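Local coordinates for protein PatF (Prochloron didemni, PDB 4BG2) that probably belongs to the prenyltransferase-like enzymes of patellamide (cyanobactin) biosynthesis, though whether it transfers a prenyl group itself remains uncertain, at residues G274-V283 against N295-C306; V19-V28 against R60-V68. One frame throughout, in Å; residues are numbered along the deposited sequence. Where two conformers were deposited one is given.

Interaction 1: residues G274-V283 against N295-C306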
loop_
_atom_site.group_PDB
_atom_site.type_symbol
_atom_site.label_atom_id
_atom_site.label_comp_id
_atom_site.label_asym_id
_atom_site.label_seq_id
_atom_site.Cartn_x
_atom_site.Cartn_y
_atom_site.Cartn_z
ATOM N N GLY A 274 1.111 -19.674 5.867
ATOM C CA GLY A 274 -0.328 -19.803 5.680
ATOM C C GLY A 274 -0.981 -18.437 5.671
ATOM O O GLY A 274 -0.333 -17.411 5.922
ATOM N N CYS A 275 -2.270 -18.416 5.370
ATOM C CA CYS A 275 -3.102 -17.231 5.571
ATOM C C CYS A 275 -2.945 -16.135 4.537
ATOM O O CYS A 275 -3.620 -15.122 4.632
ATOM C CB CYS A 275 -2.904 -16.670 6.992
ATOM S SG CYS A 275 -3.212 -17.959 8.229
ATOM N N ILE A 276 -2.092 -16.368 3.541
ATOM C CA ILE A 276 -1.854 -15.426 2.475
ATOM C C ILE A 276 -2.930 -15.500 1.403
ATOM O O ILE A 276 -3.124 -16.548 0.785
ATOM C CB ILE A 276 -0.464 -15.622 1.859
ATOM C CG1 ILE A 276 0.592 -15.356 2.936
ATOM C CG2 ILE A 276 -0.274 -14.671 0.680
ATOM C CD1 ILE A 276 2.025 -15.440 2.459
ATOM N N THR A 277 -3.636 -14.388 1.200
ATOM C CA THR A 277 -4.725 -14.307 0.230
ATOM C C THR A 277 -4.245 -13.755 -1.122
ATOM O O THR A 277 -4.809 -14.083 -2.150
ATOM C CB THR A 277 -5.856 -13.397 0.728
ATOM O OG1 THR A 277 -5.317 -12.117 1.089
ATOM C CG2 THR A 277 -6.535 -14.003 1.923
ATOM N N ASP A 278 -3.196 -12.937 -1.104
ATOM C CA ASP A 278 -2.653 -12.349 -2.312
ATOM C C ASP A 278 -1.257 -11.775 -2.061
ATOM O O ASP A 278 -0.892 -11.468 -0.920
ATOM C CB ASP A 278 -3.599 -11.249 -2.835
ATOM C CG ASP A 278 -3.865 -10.162 -1.808
ATOM O OD1 ASP A 278 -3.057 -9.209 -1.744
ATOM O OD2 ASP A 278 -4.879 -10.234 -1.066
ATOM N N VAL A 279 -0.515 -11.607 -3.154
ATOM C CA VAL A 279 0.812 -11.000 -3.161
ATOM C C VAL A 279 0.826 -9.960 -4.250
ATOM O O VAL A 279 -0.046 -9.948 -5.109
ATOM C CB VAL A 279 1.935 -12.021 -3.387
ATOM C CG1 VAL A 279 1.883 -13.059 -2.286
ATOM C CG2 VAL A 279 1.814 -12.729 -4.750
ATOM N N ALA A 280 1.787 -9.054 -4.185
ATOM C CA ALA A 280 1.959 -8.083 -5.232
ATOM C C ALA A 280 3.408 -7.718 -5.353
ATOM O O ALA A 280 4.116 -7.592 -4.365
ATOM C CB ALA A 280 1.116 -6.838 -4.970
ATOM N N ILE A 281 3.839 -7.528 -6.588
ATOM C CA ILE A 281 5.130 -6.982 -6.858
ATOM C C ILE A 281 4.952 -5.551 -7.341
ATOM O O ILE A 281 4.179 -5.294 -8.250
ATOM C CB ILE A 281 5.870 -7.796 -7.924
ATOM C CG1 ILE A 281 5.992 -9.242 -7.474
ATOM C CG2 ILE A 281 7.253 -7.190 -8.192
ATOM C CD1 ILE A 281 6.771 -9.439 -6.182
ATOM N N ALA A 282 5.708 -4.641 -6.735
ATOM C CA ALA A 282 5.704 -3.230 -7.130
ATOM C C ALA A 282 7.067 -2.913 -7.695
ATOM O O ALA A 282 8.093 -3.123 -7.023
ATOM C CB ALA A 282 5.379 -2.337 -5.938
ATOM N N VAL A 283 7.071 -2.413 -8.925
ATOM C CA VAL A 283 8.288 -2.236 -9.700
ATOM C C VAL A 283 8.068 -1.171 -10.774
ATOM O O VAL A 283 6.964 -1.003 -11.250
ATOM C CB VAL A 283 8.740 -3.619 -10.264
ATOM C CG1 VAL A 283 7.725 -4.202 -11.232
ATOM C CG2 VAL A 283 10.109 -3.536 -10.923
ATOM N N ASN A 295 15.510 -3.873 -7.756
ATOM C CA ASN A 295 14.875 -2.773 -7.085
ATOM C C ASN A 295 13.366 -2.897 -7.228
ATOM O O ASN A 295 12.820 -2.703 -8.316
ATOM C CB ASN A 295 15.365 -1.459 -7.670
ATOM C CG ASN A 295 16.859 -1.280 -7.507
ATOM O OD1 ASN A 295 17.346 -1.114 -6.397
ATOM N ND2 ASN A 295 17.598 -1.326 -8.618
ATOM N N PHE A 296 12.708 -3.240 -6.129
ATOM C CA PHE A 296 11.287 -3.564 -6.151
ATOM C C PHE A 296 10.764 -3.688 -4.741
ATOM O O PHE A 296 11.530 -3.755 -3.791
ATOM C CB PHE A 296 11.010 -4.890 -6.905
ATOM C CG PHE A 296 11.654 -6.086 -6.279
ATOM C CD1 PHE A 296 12.995 -6.373 -6.527
ATOM C CD2 PHE A 296 10.936 -6.916 -5.433
ATOM C CE1 PHE A 296 13.600 -7.465 -5.934
ATOM C CE2 PHE A 296 11.546 -7.998 -4.819
ATOM C CZ PHE A 296 12.874 -8.285 -5.093
ATOM N N CYS A 297 9.446 -3.734 -4.632
ATOM C CA CYS A 297 8.769 -4.024 -3.379
ATOM C C CYS A 297 7.925 -5.261 -3.522
ATOM O O CYS A 297 7.258 -5.434 -4.525
ATOM C CB CYS A 297 7.855 -2.869 -3.006
ATOM S SG CYS A 297 8.739 -1.501 -2.307
ATOM N N PHE A 298 7.956 -6.119 -2.516
ATOM C CA PHE A 298 7.210 -7.369 -2.507
ATOM C C PHE A 298 6.196 -7.325 -1.336
ATOM O O PHE A 298 6.577 -7.258 -0.180
ATOM C CB PHE A 298 8.227 -8.480 -2.327
ATOM C CG PHE A 298 7.724 -9.862 -2.666
ATOM C CD1 PHE A 298 6.528 -10.340 -2.163
ATOM C CD2 PHE A 298 8.503 -10.707 -3.442
ATOM C CE1 PHE A 298 6.084 -11.631 -2.464
ATOM C CE2 PHE A 298 8.083 -12.002 -3.731
ATOM C CZ PHE A 298 6.863 -12.463 -3.252
ATOM N N TYR A 299 4.918 -7.423 -1.663
ATOM C CA TYR A 299 3.817 -7.294 -0.709
ATOM C C TYR A 299 3.164 -8.656 -0.577
ATOM O O TYR A 299 3.063 -9.375 -1.554
ATOM C CB TYR A 299 2.786 -6.299 -1.262
ATOM C CG TYR A 299 3.226 -4.869 -1.246
ATOM C CD1 TYR A 299 3.962 -4.313 -2.277
ATOM C CD2 TYR A 299 2.914 -4.049 -0.143
ATOM C CE1 TYR A 299 4.365 -2.962 -2.233
ATOM C CE2 TYR A 299 3.308 -2.722 -0.099
ATOM C CZ TYR A 299 4.022 -2.186 -1.128
ATOM O OH TYR A 299 4.414 -0.864 -1.021
ATOM N N TYR A 300 2.728 -9.009 0.623
ATOM C CA TYR A 300 1.846 -10.139 0.818
ATOM C C TYR A 300 0.794 -9.766 1.861
ATOM O O TYR A 300 1.081 -9.002 2.790
ATOM C CB TYR A 300 2.631 -11.405 1.196
ATOM C CG TYR A 300 3.345 -11.357 2.514
ATOM C CD1 TYR A 300 4.618 -10.830 2.615
ATOM C CD2 TYR A 300 2.760 -11.873 3.652
ATOM C CE1 TYR A 300 5.282 -10.806 3.829
ATOM C CE2 TYR A 300 3.422 -11.865 4.863
ATOM C CZ TYR A 300 4.673 -11.315 4.947
ATOM O OH TYR A 300 5.307 -11.279 6.162
ATOM N N ASP A 301 -0.407 -10.325 1.703
ATOM C CA ASP A 301 -1.595 -9.942 2.446
ATOM C C ASP A 301 -2.108 -11.138 3.219
ATOM O O ASP A 301 -2.274 -12.232 2.651
ATOM C CB ASP A 301 -2.654 -9.441 1.462
ATOM C CG ASP A 301 -3.878 -8.804 2.145
ATOM O OD1 ASP A 301 -3.816 -8.397 3.328
ATOM O OD2 ASP A 301 -4.929 -8.685 1.465
ATOM N N GLN A 302 -2.334 -10.940 4.519
ATOM C CA GLN A 302 -2.844 -11.973 5.398
ATOM C C GLN A 302 -4.114 -11.490 6.095
ATOM O O GLN A 302 -4.197 -10.320 6.521
ATOM C CB GLN A 302 -1.775 -12.360 6.412
ATOM C CG GLN A 302 -0.580 -13.059 5.778
ATOM C CD GLN A 302 0.530 -13.335 6.772
ATOM O OE1 GLN A 302 1.166 -12.407 7.251
ATOM N NE2 GLN A 302 0.786 -14.607 7.059
ATOM N N TRP A 303 -5.110 -12.376 6.184
ATOM C CA TRP A 303 -6.406 -12.051 6.775
ATOM C C TRP A 303 -6.498 -12.674 8.166
ATOM O O TRP A 303 -6.243 -13.863 8.350
ATOM C CB TRP A 303 -7.574 -12.472 5.845
ATOM C CG TRP A 303 -7.700 -11.554 4.589
ATOM C CD1 TRP A 303 -6.669 -10.887 3.939
ATOM C CD2 TRP A 303 -8.903 -11.236 3.840
ATOM N NE1 TRP A 303 -7.164 -10.173 2.872
ATOM C CE2 TRP A 303 -8.520 -10.370 2.781
ATOM C CE3 TRP A 303 -10.258 -11.591 3.965
ATOM C CZ2 TRP A 303 -9.446 -9.857 1.860
ATOM C CZ3 TRP A 303 -11.172 -11.088 3.043
ATOM C CH2 TRP A 303 -10.760 -10.226 2.006
ATOM N N ASP A 304 -6.868 -11.853 9.157
ATOM C CA ASP A 304 -6.797 -12.272 10.558
ATOM C C ASP A 304 -7.847 -13.282 10.992
ATOM O O ASP A 304 -7.848 -13.703 12.132
ATOM C CB ASP A 304 -6.776 -11.055 11.489
ATOM C CG ASP A 304 -8.093 -10.277 11.495
ATOM O OD1 ASP A 304 -9.145 -10.772 11.018
ATOM O OD2 ASP A 304 -8.071 -9.150 12.032
ATOM N N GLU A 305 -8.747 -13.663 10.098
ATOM C CA GLU A 305 -9.639 -14.788 10.348
ATOM C C GLU A 305 -9.030 -16.128 9.914
ATOM O O GLU A 305 -9.644 -17.159 10.123
ATOM C CB GLU A 305 -10.973 -14.558 9.632
ATOM C CG GLU A 305 -11.608 -13.212 9.962
ATOM C CD GLU A 305 -12.891 -13.321 10.745
ATOM O OE1 GLU A 305 -12.829 -13.892 11.861
ATOM O OE2 GLU A 305 -13.943 -12.812 10.260
ATOM N N CYS A 306 -7.836 -16.123 9.318
ATOM C CA CYS A 306 -7.132 -17.371 8.985
ATOM C C CYS A 306 -6.355 -17.831 10.211
ATOM O O CYS A 306 -6.743 -18.794 10.862
ATOM C CB CYS A 306 -6.168 -17.190 7.817
ATOM S SG CYS A 306 -5.024 -18.600 7.563
#
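Ala-280 with Tyr-299 and Ala-282 with Cys-297 form the tight half of this antiparallel pair, each joined by two backbone hydrogen bonds. On their face, Ala-282 CB packs against Cys-297 CB and reaches the edge of the Tyr-299 ring, 3.9 Å from CE1. On the other, Ile-281 CD1 lies over the Phe-298 ring, 3.7 Å from its centroid, while Val-279 CG1 rests on Tyr-300 CB.

Past Val-279 the regular alternation breaks: Thr-277 and Asp-278 together face Asp-301, whose backbone bonds to both, as in a classic beta bulge. Asp-278 OD2 and Asp-301 OD2, 3.0 Å apart, are like-charged acceptors, not a bond; Thr-277 OG1, donating to the first, and Trp-303 NE1, donating to the second, probably ease the approach. With OG1 wedged between its backbone N and carbonyl carbon (chi1 54°), Thr-277 turns CG2 over the five-membered ring of the exposed Trp-303. This solvent side is looser: Trp-303 N reaches Cys-275 O only weakly, though Gln-302 NE2 holds Gly-274 O at 3.2 Å. A type I turn brings round exposed Cys-306, whose SG forms a disulfide with Cys-275 SG. These are neighbouring strands of the closed antiparallel barrel characteristic of ABBA-type prenyltransferases.

Interaction 2: residues V19-V28 against R60-V68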
loop_
_atom_site.group_PDB
_atom_site.type_symbol
_atom_site.label_atom_id
_atom_site.label_comp_id
_atom_site.label_asym_id
_atom_site.label_seq_id
_atom_site.Cartn_x
_atom_site.Cartn_y
_atom_site.Cartn_z
ATOM N N VAL A 19 2.311 -9.546 12.044
ATOM C CA VAL A 19 3.269 -8.457 12.120
ATOM C C VAL A 19 4.576 -8.965 12.763
ATOM O O VAL A 19 5.667 -8.680 12.268
ATOM C CB VAL A 19 2.672 -7.266 12.894
ATOM C CG1 VAL A 19 3.745 -6.280 13.265
ATOM C CG2 VAL A 19 1.567 -6.596 12.088
ATOM N N ARG A 20 4.467 -9.732 13.832
ATOM C CA ARG A 20 5.662 -10.276 14.521
ATOM C C ARG A 20 6.436 -11.295 13.657
ATOM O O ARG A 20 7.646 -11.219 13.538
ATOM C CB ARG A 20 5.280 -10.916 15.843
ATOM C CG ARG A 20 4.790 -9.919 16.893
ATOM C CD ARG A 20 5.934 -9.151 17.547
ATOM N NE ARG A 20 5.457 -8.029 18.368
ATOM C CZ ARG A 20 4.889 -8.162 19.568
ATOM N NH1 ARG A 20 4.695 -9.365 20.102
ATOM N NH2 ARG A 20 4.496 -7.084 20.235
ATOM N N THR A 21 5.719 -12.212 13.027
ATOM C CA THR A 21 6.348 -13.194 12.143
ATOM C C THR A 21 7.132 -12.536 11.016
ATOM O O THR A 21 8.218 -12.975 10.668
ATOM C CB THR A 21 5.301 -14.141 11.577
ATOM O OG1 THR A 21 4.631 -14.761 12.676
ATOM C CG2 THR A 21 5.947 -15.219 10.684
ATOM N N HIS A 22 6.617 -11.430 10.497
ATOM C CA HIS A 22 7.329 -10.677 9.468
ATOM C C HIS A 22 8.640 -10.056 9.985
ATOM O O HIS A 22 9.692 -10.127 9.310
ATOM C CB HIS A 22 6.413 -9.589 8.937
ATOM C CG HIS A 22 6.999 -8.786 7.827
ATOM N ND1 HIS A 22 7.016 -9.229 6.522
ATOM C CD2 HIS A 22 7.578 -7.565 7.817
ATOM C CE1 HIS A 22 7.575 -8.311 5.755
ATOM N NE2 HIS A 22 7.929 -7.292 6.516
ATOM N N GLN A 23 8.571 -9.429 11.164
ATOM C CA GLN A 23 9.770 -8.893 11.807
ATOM C C GLN A 23 10.821 -9.989 12.012
ATOM O O GLN A 23 12.006 -9.760 11.762
ATOM C CB GLN A 23 9.446 -8.287 13.178
ATOM C CG GLN A 23 8.644 -7.000 13.101
ATOM C CD GLN A 23 8.054 -6.595 14.445
ATOM O OE1 GLN A 23 8.615 -6.897 15.511
ATOM N NE2 GLN A 23 6.896 -5.919 14.403
ATOM N N GLU A 24 10.389 -11.155 12.490
ATOM C CA GLU A 24 11.322 -12.250 12.745
ATOM C C GLU A 24 11.987 -12.686 11.445
ATOM O O GLU A 24 13.196 -12.773 11.364
ATOM C CB GLU A 24 10.611 -13.464 13.359
ATOM C CG GLU A 24 9.962 -13.224 14.717
ATOM C CD GLU A 24 9.313 -14.478 15.294
ATOM O OE1 GLU A 24 8.834 -15.344 14.512
ATOM O OE2 GLU A 24 9.296 -14.601 16.538
ATOM N N ALA A 25 11.177 -12.955 10.433
ATOM C CA ALA A 25 11.668 -13.465 9.153
ATOM C C ALA A 25 12.672 -12.545 8.439
ATOM O O ALA A 25 13.606 -13.021 7.803
ATOM C CB ALA A 25 10.497 -13.759 8.235
ATOM N N PHE A 26 12.497 -11.235 8.563
ATOM C CA PHE A 26 13.320 -10.284 7.814
ATOM C C PHE A 26 14.217 -9.416 8.677
ATOM O O PHE A 26 14.649 -8.364 8.236
ATOM C CB PHE A 26 12.411 -9.457 6.901
ATOM C CG PHE A 26 11.664 -10.309 5.961
ATOM C CD1 PHE A 26 12.370 -11.002 4.983
ATOM C CD2 PHE A 26 10.325 -10.538 6.116
ATOM C CE1 PHE A 26 11.716 -11.859 4.125
ATOM C CE2 PHE A 26 9.650 -11.378 5.252
ATOM C CZ PHE A 26 10.356 -12.056 4.261
ATOM N N ASP A 27 14.473 -9.864 9.904
ATOM C CA ASP A 27 15.378 -9.185 10.820
ATOM C C ASP A 27 15.058 -7.707 11.003
ATOM O O ASP A 27 15.945 -6.876 10.958
ATOM C CB ASP A 27 16.836 -9.359 10.362
ATOM C CG ASP A 27 17.272 -10.824 10.320
ATOM O OD1 ASP A 27 16.392 -11.707 10.208
ATOM O OD2 ASP A 27 18.497 -11.095 10.374
ATOM N N VAL A 28 13.797 -7.385 11.231
ATOM C CA VAL A 28 13.399 -6.012 11.434
ATOM C C VAL A 28 13.588 -5.706 12.928
ATOM O O VAL A 28 13.148 -6.450 13.773
ATOM C CB VAL A 28 11.934 -5.810 11.047
ATOM C CG1 VAL A 28 11.529 -4.355 11.203
ATOM C CG2 VAL A 28 11.680 -6.301 9.625
ATOM N N ARG A 60 20.197 -4.698 -0.225
ATOM C CA ARG A 60 19.525 -4.110 0.949
ATOM C C ARG A 60 18.074 -4.502 0.962
ATOM O O ARG A 60 17.416 -4.521 -0.077
ATOM C CB ARG A 60 19.604 -2.588 0.963
ATOM C CG ARG A 60 21.044 -2.083 1.010
ATOM C CD ARG A 60 21.130 -0.619 1.429
ATOM N NE ARG A 60 22.429 -0.294 2.012
ATOM C CZ ARG A 60 22.778 -0.508 3.283
ATOM N NH1 ARG A 60 21.930 -1.061 4.144
ATOM N NH2 ARG A 60 23.991 -0.169 3.699
ATOM N N LEU A 61 17.585 -4.790 2.155
ATOM C CA LEU A 61 16.205 -5.147 2.387
ATOM C C LEU A 61 15.665 -4.326 3.545
ATOM O O LEU A 61 16.250 -4.313 4.607
ATOM C CB LEU A 61 16.099 -6.639 2.712
ATOM C CG LEU A 61 14.687 -7.207 2.847
ATOM C CD1 LEU A 61 14.631 -8.657 2.399
ATOM C CD2 LEU A 61 14.180 -7.075 4.286
ATOM N N GLN A 62 14.537 -3.667 3.323
ATOM C CA GLN A 62 13.822 -2.961 4.384
ATOM C C GLN A 62 12.472 -3.623 4.610
ATOM O O GLN A 62 11.599 -3.571 3.760
ATOM C CB GLN A 62 13.664 -1.496 4.002
ATOM C CG GLN A 62 12.921 -0.682 5.024
ATOM C CD GLN A 62 13.490 -0.838 6.424
ATOM O OE1 GLN A 62 12.802 -1.325 7.338
ATOM N NE2 GLN A 62 14.757 -0.462 6.590
ATOM N N GLY A 63 12.325 -4.283 5.754
ATOM C CA GLY A 63 11.169 -5.138 6.012
ATOM C C GLY A 63 10.104 -4.615 6.963
ATOM O O GLY A 63 9.084 -5.271 7.156
ATOM N N GLY A 64 10.333 -3.483 7.612
ATOM C CA GLY A 64 9.362 -2.982 8.597
ATOM C C GLY A 64 8.274 -2.143 7.944
ATOM O O GLY A 64 8.172 -0.949 8.211
ATOM N N ARG A 65 7.459 -2.786 7.106
ATOM C CA ARG A 65 6.450 -2.132 6.290
ATOM C C ARG A 65 5.123 -2.887 6.360
ATOM O O ARG A 65 5.052 -4.078 5.978
ATOM C CB ARG A 65 6.898 -2.054 4.834
ATOM C CG ARG A 65 8.194 -1.309 4.615
ATOM C CD ARG A 65 8.839 -1.685 3.292
ATOM N NE ARG A 65 7.893 -1.507 2.196
ATOM C CZ ARG A 65 7.684 -0.368 1.560
ATOM N NH1 ARG A 65 8.374 0.730 1.859
ATOM N NH2 ARG A 65 6.768 -0.323 0.610
ATOM N N TYR A 66 4.086 -2.204 6.850
ATOM C CA TYR A 66 2.761 -2.775 7.005
ATOM C C TYR A 66 1.666 -1.800 6.641
ATOM O O TYR A 66 1.734 -0.602 6.984
ATOM C CB TYR A 66 2.523 -3.127 8.462
ATOM C CG TYR A 66 3.606 -3.960 9.074
ATOM C CD1 TYR A 66 3.618 -5.336 8.899
ATOM C CD2 TYR A 66 4.604 -3.383 9.861
ATOM C CE1 TYR A 66 4.606 -6.115 9.458
ATOM C CE2 TYR A 66 5.588 -4.166 10.447
ATOM C CZ TYR A 66 5.580 -5.535 10.230
ATOM O OH TYR A 66 6.550 -6.354 10.781
ATOM N N GLU A 67 0.635 -2.317 5.986
ATOM C CA GLU A 67 -0.641 -1.623 5.836
ATOM C C GLU A 67 -1.711 -2.534 6.435
ATOM O O GLU A 67 -1.808 -3.698 6.072
ATOM C CB GLU A 67 -1.017 -1.373 4.363
ATOM C CG GLU A 67 -0.135 -0.488 3.545
ATOM C CD GLU A 67 0.162 0.829 4.213
ATOM O OE1 GLU A 67 -0.763 1.548 4.860
ATOM O OE2 GLU A 67 1.351 1.080 4.031
ATOM N N VAL A 68 -2.526 -1.977 7.336
ATOM C CA VAL A 68 -3.607 -2.689 7.965
ATOM C C VAL A 68 -4.930 -1.973 7.738
ATOM O O VAL A 68 -5.037 -0.728 7.859
ATOM C CB VAL A 68 -3.338 -2.812 9.465
ATOM C CG1 VAL A 68 -4.476 -3.573 10.153
ATOM C CG2 VAL A 68 -2.016 -3.529 9.700
#
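Tyr-66 reaches up from its strand and meets Val-19, His-22 and Gln-23 on the helix. Its CB points toward the helix, and with CG anti to the carbonyl carbon (chi1 -51°) the ring stands between the two backbones. Contacts begin at CD1, 4.0 Å from Val-19 CG2. Next along, CE1 lies 3.8 Å from Val-19 CA and also faces His-22 CD2. Val-19 CG1 covers one face of the ring, coming closest at CZ, 3.6 Å away, with CE2 also near it. At the tip, OH makes a weak hydrogen bond to Val-19 O (2.9 Å) and touches Gln-23 CG at 3.2 Å. The His-22 ring leans past that of Tyr-66, their planes 70° apart, with one of its own faces under Phe-26 CD2.

Beyond the helix end the backbone comes closer. Phe-26 CB packs on Leu-61 CD2, and Val-28 CG2 settles 3.5 Å from Gly-63 C, with Val-28 CG1 over Gly-64 CA. The end of helix 3-25 runs antiparallel along strand 60-70, on its outer side: helix 34-42 packs against Val-19, Gln-23 and Tyr-66, helix 261-272 flanks Phe-26 and Leu-61, and strand 48-57 lies beneath His-22.

In the fold
Both interactions are largely buried, but they belong to different layers. Interaction 1 lies within the barrel wall, held by regular backbone bonds and fixed at its exposed end by a disulfide; interaction 2 fastens a helix of the outer layer to that wall, mostly through side chains, with a weak bond from a tyrosine hydroxyl. Strand 48-57 lies between them in the sheet, pairing with 295-303 on one side and 60-70 on the other where the barrel closes. They meet directly: Tyr-300 OH is 2.7 Å from His-22 ND1, a probable hydrogen bond tying strand 295-303 to helix 3-25. Helix 261-272 borders both, touching Phe-298 and Tyr-300 as well as Phe-26 and Leu-61.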